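Local coordinates for protein UV damage endonuclease (Sulfolobus acidocaldarius, PDB 3TC3) that probably cleaves DNA next to ultraviolet-induced and other lesions as a manganese-binding endonuclease of excision repair, built on a TIM barrel, at residues A[27-32]-A[290-295]; A[265-270]-A[296-301]. One frame throughout, in Å; residues are numbered along the deposited sequence.

Interaction 1 (A[27-32]-A[290-295])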
loop_
_atom_site.group_PDB
_atom_site.type_symbol
_atom_site.label_atom_id
_atom_site.label_comp_id
_atom_site.label_asym_id
_atom_site.label_seq_id
_atom_site.Cartn_x
_atom_site.Cartn_y
_atom_site.Cartn_z
ATOM N N VAL A 27 7.196 0.145 -4.919
ATOM C CA VAL A 27 6.600 1.151 -3.979
ATOM C C VAL A 27 7.211 2.539 -4.193
ATOM O O VAL A 27 8.445 2.718 -4.141
ATOM C CB VAL A 27 6.930 0.702 -2.554
ATOM C CG1 VAL A 27 6.540 1.800 -1.480
ATOM C CG2 VAL A 27 6.218 -0.663 -2.274
ATOM N N SER A 28 6.348 3.548 -4.364
ATOM C CA SER A 28 6.606 5.027 -4.149
ATOM C C SER A 28 7.401 5.763 -5.208
ATOM O O SER A 28 6.987 6.835 -5.614
ATOM C CB SER A 28 7.183 5.292 -2.749
ATOM O OG SER A 28 6.100 5.165 -1.832
ATOM N N THR A 29 8.542 5.215 -5.609
ATOM C CA THR A 29 9.400 5.991 -6.555
ATOM C C THR A 29 10.343 5.013 -7.221
ATOM O O THR A 29 10.357 3.810 -6.900
ATOM C CB THR A 29 10.122 7.158 -5.862
ATOM O OG1 THR A 29 10.594 8.081 -6.844
ATOM C CG2 THR A 29 11.237 6.674 -4.946
ATOM N N ASN A 30 10.992 5.506 -8.276
ATOM C CA ASN A 30 11.837 4.665 -9.125
ATOM C C ASN A 30 13.186 5.369 -9.114
ATOM O O ASN A 30 13.343 6.516 -9.535
ATOM C CB ASN A 30 11.197 4.601 -10.528
ATOM C CG ASN A 30 12.003 3.784 -11.517
ATOM O OD1 ASN A 30 13.233 3.993 -11.579
ATOM N ND2 ASN A 30 11.368 2.920 -12.327
ATOM N N TYR A 31 14.220 4.688 -8.646
ATOM C CA TYR A 31 15.518 5.368 -8.459
ATOM C C TYR A 31 16.259 5.476 -9.786
ATOM O O TYR A 31 16.937 6.467 -10.029
ATOM C CB TYR A 31 16.382 4.540 -7.498
ATOM C CG TYR A 31 15.945 4.519 -6.067
ATOM C CD1 TYR A 31 15.654 5.741 -5.358
ATOM C CD2 TYR A 31 15.840 3.283 -5.361
ATOM C CE1 TYR A 31 15.206 5.676 -4.034
ATOM C CE2 TYR A 31 15.423 3.250 -4.043
ATOM C CZ TYR A 31 15.134 4.446 -3.391
ATOM O OH TYR A 31 14.769 4.422 -2.053
ATOM N N SER A 32 16.033 4.526 -10.675
ATOM C CA SER A 32 16.780 4.405 -12.002
ATOM C C SER A 32 16.318 5.518 -12.901
ATOM O O SER A 32 17.157 6.171 -13.571
ATOM C CB SER A 32 16.484 3.054 -12.628
ATOM O OG SER A 32 17.078 2.088 -11.807
ATOM N N LYS A 290 14.314 -2.903 -0.891
ATOM C CA LYS A 290 14.801 -1.558 -0.894
ATOM C C LYS A 290 15.284 -1.106 -2.281
ATOM O O LYS A 290 15.357 0.106 -2.491
ATOM C CB LYS A 290 16.026 -1.469 0.026
ATOM C CG LYS A 290 15.633 -1.815 1.518
ATOM C CD LYS A 290 14.859 -0.735 2.136
ATOM C CE LYS A 290 14.723 -1.129 3.647
ATOM N NZ LYS A 290 13.289 -0.949 4.047
ATOM N N ASP A 291 15.545 -2.038 -3.211
ATOM C CA ASP A 291 15.935 -1.561 -4.576
ATOM C C ASP A 291 14.790 -1.443 -5.569
ATOM O O ASP A 291 15.043 -1.155 -6.768
ATOM C CB ASP A 291 17.074 -2.466 -5.186
ATOM C CG ASP A 291 16.674 -3.891 -5.448
ATOM O OD1 ASP A 291 15.512 -4.264 -5.102
ATOM O OD2 ASP A 291 17.535 -4.600 -5.997
ATOM N N LYS A 292 13.551 -1.545 -5.075
ATOM C CA LYS A 292 12.372 -0.984 -5.840
ATOM C C LYS A 292 12.331 -1.534 -7.262
ATOM O O LYS A 292 12.179 -2.764 -7.439
ATOM C CB LYS A 292 12.305 0.550 -5.783
ATOM C CG LYS A 292 12.094 0.972 -4.325
ATOM C CD LYS A 292 11.889 2.503 -4.199
ATOM C CE LYS A 292 11.736 2.999 -2.778
ATOM N NZ LYS A 292 10.458 2.417 -2.183
ATOM N N GLU A 293 12.396 -0.670 -8.260
ATOM C CA GLU A 293 12.164 -1.132 -9.652
ATOM C C GLU A 293 13.201 -2.202 -10.111
ATOM O O GLU A 293 12.880 -2.971 -10.988
ATOM C CB GLU A 293 12.181 0.045 -10.689
ATOM C CG GLU A 293 13.595 0.633 -10.908
ATOM C CD GLU A 293 14.168 1.482 -9.744
ATOM O OE1 GLU A 293 13.482 1.856 -8.732
ATOM O OE2 GLU A 293 15.362 1.848 -9.867
ATOM N N ILE A 294 14.395 -2.210 -9.508
ATOM C CA ILE A 294 15.424 -3.191 -9.929
ATOM C C ILE A 294 14.916 -4.632 -9.553
ATOM O O ILE A 294 14.983 -5.564 -10.377
ATOM C CB ILE A 294 16.749 -2.852 -9.291
ATOM C CG1 ILE A 294 17.273 -1.452 -9.768
ATOM C CG2 ILE A 294 17.797 -4.068 -9.543
ATOM C CD1 ILE A 294 18.073 -1.405 -10.985
ATOM N N SER A 295 14.316 -4.804 -8.355
ATOM C CA SER A 295 13.688 -6.036 -8.046
ATOM C C SER A 295 12.442 -6.292 -8.883
ATOM O O SER A 295 12.161 -7.471 -9.176
ATOM C CB SER A 295 13.348 -6.163 -6.535
ATOM O OG SER A 295 14.528 -6.534 -5.839
HETATM O O HOH W 1 14.870 2.094 -0.651
#

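Interaction 2 (A[265-270]-A[296-301])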
loop_
_atom_site.group_PDB
_atom_site.type_symbol
_atom_site.label_atom_id
_atom_site.label_comp_id
_atom_site.label_asym_id
_atom_site.label_seq_id
_atom_site.Cartn_x
_atom_site.Cartn_y
_atom_site.Cartn_z
ATOM N N ALA A 265 14.759 -6.968 2.988
ATOM C CA ALA A 265 15.875 -7.185 2.119
ATOM C C ALA A 265 16.140 -5.985 1.199
ATOM O O ALA A 265 15.227 -5.237 0.802
ATOM C CB ALA A 265 15.617 -8.410 1.286
ATOM N N THR A 266 17.440 -5.871 0.866
ATOM C CA THR A 266 17.841 -4.773 -0.012
ATOM C C THR A 266 17.547 -5.133 -1.488
ATOM O O THR A 266 17.600 -4.247 -2.358
ATOM C CB THR A 266 19.351 -4.433 0.172
ATOM O OG1 THR A 266 20.110 -5.618 0.286
ATOM C CG2 THR A 266 19.483 -3.610 1.447
ATOM N N THR A 267 17.252 -6.411 -1.741
ATOM C CA THR A 267 16.822 -6.820 -3.104
ATOM C C THR A 267 16.184 -8.192 -2.958
ATOM O O THR A 267 16.422 -8.870 -1.934
ATOM C CB THR A 267 18.096 -6.953 -4.053
ATOM O OG1 THR A 267 17.655 -7.082 -5.433
ATOM C CG2 THR A 267 18.960 -8.218 -3.693
ATOM N N ILE A 268 15.389 -8.599 -3.928
ATOM C CA ILE A 268 14.818 -9.945 -3.843
ATOM C C ILE A 268 15.877 -10.967 -4.254
ATOM O O ILE A 268 16.769 -10.716 -5.049
ATOM C CB ILE A 268 13.554 -10.196 -4.719
ATOM C CG1 ILE A 268 13.851 -9.932 -6.205
ATOM C CG2 ILE A 268 12.395 -9.280 -4.242
ATOM C CD1 ILE A 268 12.552 -10.408 -7.028
ATOM N N ASN A 269 15.755 -12.158 -3.661
ATOM C CA ASN A 269 16.565 -13.273 -4.097
ATOM C C ASN A 269 15.762 -14.113 -5.107
ATOM O O ASN A 269 14.622 -14.525 -4.842
ATOM C CB ASN A 269 16.909 -14.121 -2.855
ATOM C CG ASN A 269 17.673 -15.381 -3.238
ATOM O OD1 ASN A 269 17.108 -16.349 -3.744
ATOM N ND2 ASN A 269 18.976 -15.338 -3.048
ATOM N N GLU A 270 16.344 -14.292 -6.278
ATOM C CA GLU A 270 15.559 -14.910 -7.351
ATOM C C GLU A 270 15.103 -16.304 -6.983
ATOM O O GLU A 270 13.977 -16.693 -7.362
ATOM C CB GLU A 270 16.359 -14.971 -8.664
ATOM C CG GLU A 270 15.805 -16.005 -9.673
ATOM C CD GLU A 270 16.482 -15.985 -11.033
ATOM O OE1 GLU A 270 17.522 -15.304 -11.188
ATOM O OE2 GLU A 270 15.938 -16.587 -11.962
ATOM N N ALA A 296 11.668 -5.247 -9.240
ATOM C CA ALA A 296 10.496 -5.470 -10.059
ATOM C C ALA A 296 10.909 -6.011 -11.425
ATOM O O ALA A 296 10.229 -6.914 -11.943
ATOM C CB ALA A 296 9.738 -4.179 -10.233
ATOM N N LEU A 297 12.047 -5.537 -11.934
ATOM C CA LEU A 297 12.564 -6.105 -13.200
ATOM C C LEU A 297 12.952 -7.541 -13.070
ATOM O O LEU A 297 12.649 -8.306 -13.988
ATOM C CB LEU A 297 13.728 -5.291 -13.763
ATOM C CG LEU A 297 13.278 -3.869 -14.158
ATOM C CD1 LEU A 297 14.500 -3.058 -14.497
ATOM C CD2 LEU A 297 12.262 -3.886 -15.307
ATOM N N LYS A 298 13.549 -7.932 -11.927
ATOM C CA LYS A 298 13.966 -9.335 -11.726
ATOM C C LYS A 298 12.663 -10.136 -11.652
ATOM O O LYS A 298 12.551 -11.234 -12.258
ATOM C CB LYS A 298 14.735 -9.449 -10.415
ATOM C CG LYS A 298 16.156 -8.764 -10.239
ATOM C CD LYS A 298 16.584 -8.940 -8.675
ATOM C CE LYS A 298 18.026 -8.705 -8.362
ATOM N NZ LYS A 298 18.146 -9.249 -6.954
ATOM N N ALA A 299 11.620 -9.618 -10.946
ATOM C CA ALA A 299 10.426 -10.437 -10.839
ATOM C C ALA A 299 9.660 -10.614 -12.179
ATOM O O ALA A 299 9.118 -11.688 -12.433
ATOM C CB ALA A 299 9.497 -9.802 -9.750
ATOM N N VAL A 300 9.634 -9.551 -13.019
ATOM C CA VAL A 300 8.963 -9.649 -14.318
ATOM C C VAL A 300 9.691 -10.761 -15.137
ATOM O O VAL A 300 8.988 -11.584 -15.754
ATOM C CB VAL A 300 9.082 -8.283 -15.008
ATOM C CG1 VAL A 300 8.765 -8.411 -16.513
ATOM C CG2 VAL A 300 8.093 -7.350 -14.464
ATOM N N LYS A 301 10.997 -10.750 -15.064
ATOM C CA LYS A 301 11.824 -11.751 -15.820
ATOM C C LYS A 301 11.468 -13.173 -15.370
ATOM O O LYS A 301 11.184 -14.007 -16.238
ATOM C CB LYS A 301 13.297 -11.455 -15.643
ATOM C CG LYS A 301 14.231 -12.329 -16.492
ATOM C CD LYS A 301 15.654 -12.302 -15.900
ATOM C CE LYS A 301 15.773 -13.490 -14.908
ATOM N NZ LYS A 301 16.972 -13.522 -13.975
#

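Interaction 1 (A[27-32]-A[290-295])
At the seam where the TIM barrel closes, the loop leaving the first strand, 22-27, meets the turn that follows the last strand, 283-287, and starts helix 293-305; Lys292 and Glu293 reach from that turn into the loop. Lys292, the N-cap residue, bends at its last torsion (chi4 -65°) and delivers NZ to Val27 O at 2.8 Å. The ammonium group sits 38° out of the carbonyl plane, and the same oxygen also accepts Thr29 N, so two donors grip it. On the way, CD of Lys292 passes close to Thr29 O, and its CE lies 3.4 Å from Tyr31 OH.

As is usual in TIM barrels, the C-terminal ends of the strands face the active site: the side chain of Val27 is about 8 Å from the bound manganese and about 5 Å from that of its ligand Glu288.

Glu293 is the first residue of the helix, and its carboxylate receives the loop backbone. OE1 takes Tyr31 N at 2.9 Å, while OE2 accepts both Ser32 N and, at 2.6 Å, Ser32 OG. The hydroxyl uses the anti lone pair of OE2, whereas both amides come in from above the carboxylate plane, a division that should restrict the rotation of the group. CG sits between the backbone N and the carbonyl carbon and the chain bends at chi2, which brings the carboxylate to the loop. The Asn30 amide stacks on the carboxylate with the two planes 16° apart; its OD1, 3.2 Å from Glu293 CD, is hydrogen-bonded to Leu33 N, and its ND2 to Tyr26 OH.

Farther out, the edge of the Tyr31 ring faces Lys290 O, and a water joins Tyr31 OH to that carbonyl, donating to Lys290 O at 2.8 Å.

Interaction 2 (A[265-270]-A[296-301])
Lys298 NZ meets two oxygens of the loop 265-270: Thr267 OG1 at 2.7 Å and Ile268 O at 2.8 Å. The carbonyl bond lies in the carbonyl plane with a C=O...N angle of 157°, so the ammonium approaches Ile268 O within about 23° of the C=O line. The lysine reaches this far because its chain is extended from CG to NZ, and it crosses the Thr267 side chain at about a right angle. Along its stem, CD comes 3.8 Å from CG1 of Ile268, the two side chains running past each other in opposite directions. With CG1 of Ile268 placed between the backbone N and the carbonyl carbon, its CD1 ends 4.1 Å from Ala299 CB.

One turn beyond Lys298, Lys301 bends at chi3 (92°) and forms a salt bridge with Glu270, weak as a hydrogen bond, with NZ 3.4 Å from OE1. Arg274 takes the other carboxylate oxygen, OE2, so the acid is shared between two cations.

A second shell sets the loop: Asp291 and Ser295 bond Thr267 OG1, and Ser295 OG also receives Ile268 N. Phe273 of helix 270-279 packs against both Ile268 and Ala299. Asn269 caps that helix, its OD1 accepting Asn272 N. The contact sets the loop that leads into helix 270-279 against helix 293-305, the last two helices of the outer layer of the TIM barrel.

Overall arrangement
Helix 293-305 serves both contacts, its first turn and preceding residues in interaction 1 and the next turns in interaction 2. Their centres are 10 Å apart, and they touch through side chains of segment 290-295. Both are partly buried. Interaction 1 is larger, 410 against 253 Å², and closer to the manganese, at the junction of first and last strands. Interaction 2 lies farther from the centre, between the loop before helix 270-279 and helix 293-305. In both a lysine donates to a loop carbonyl, but only interaction 1 adds a buried helix carboxylate that accepts loop N-H groups; interaction 2 has instead a small apolar patch and a loose salt bridge.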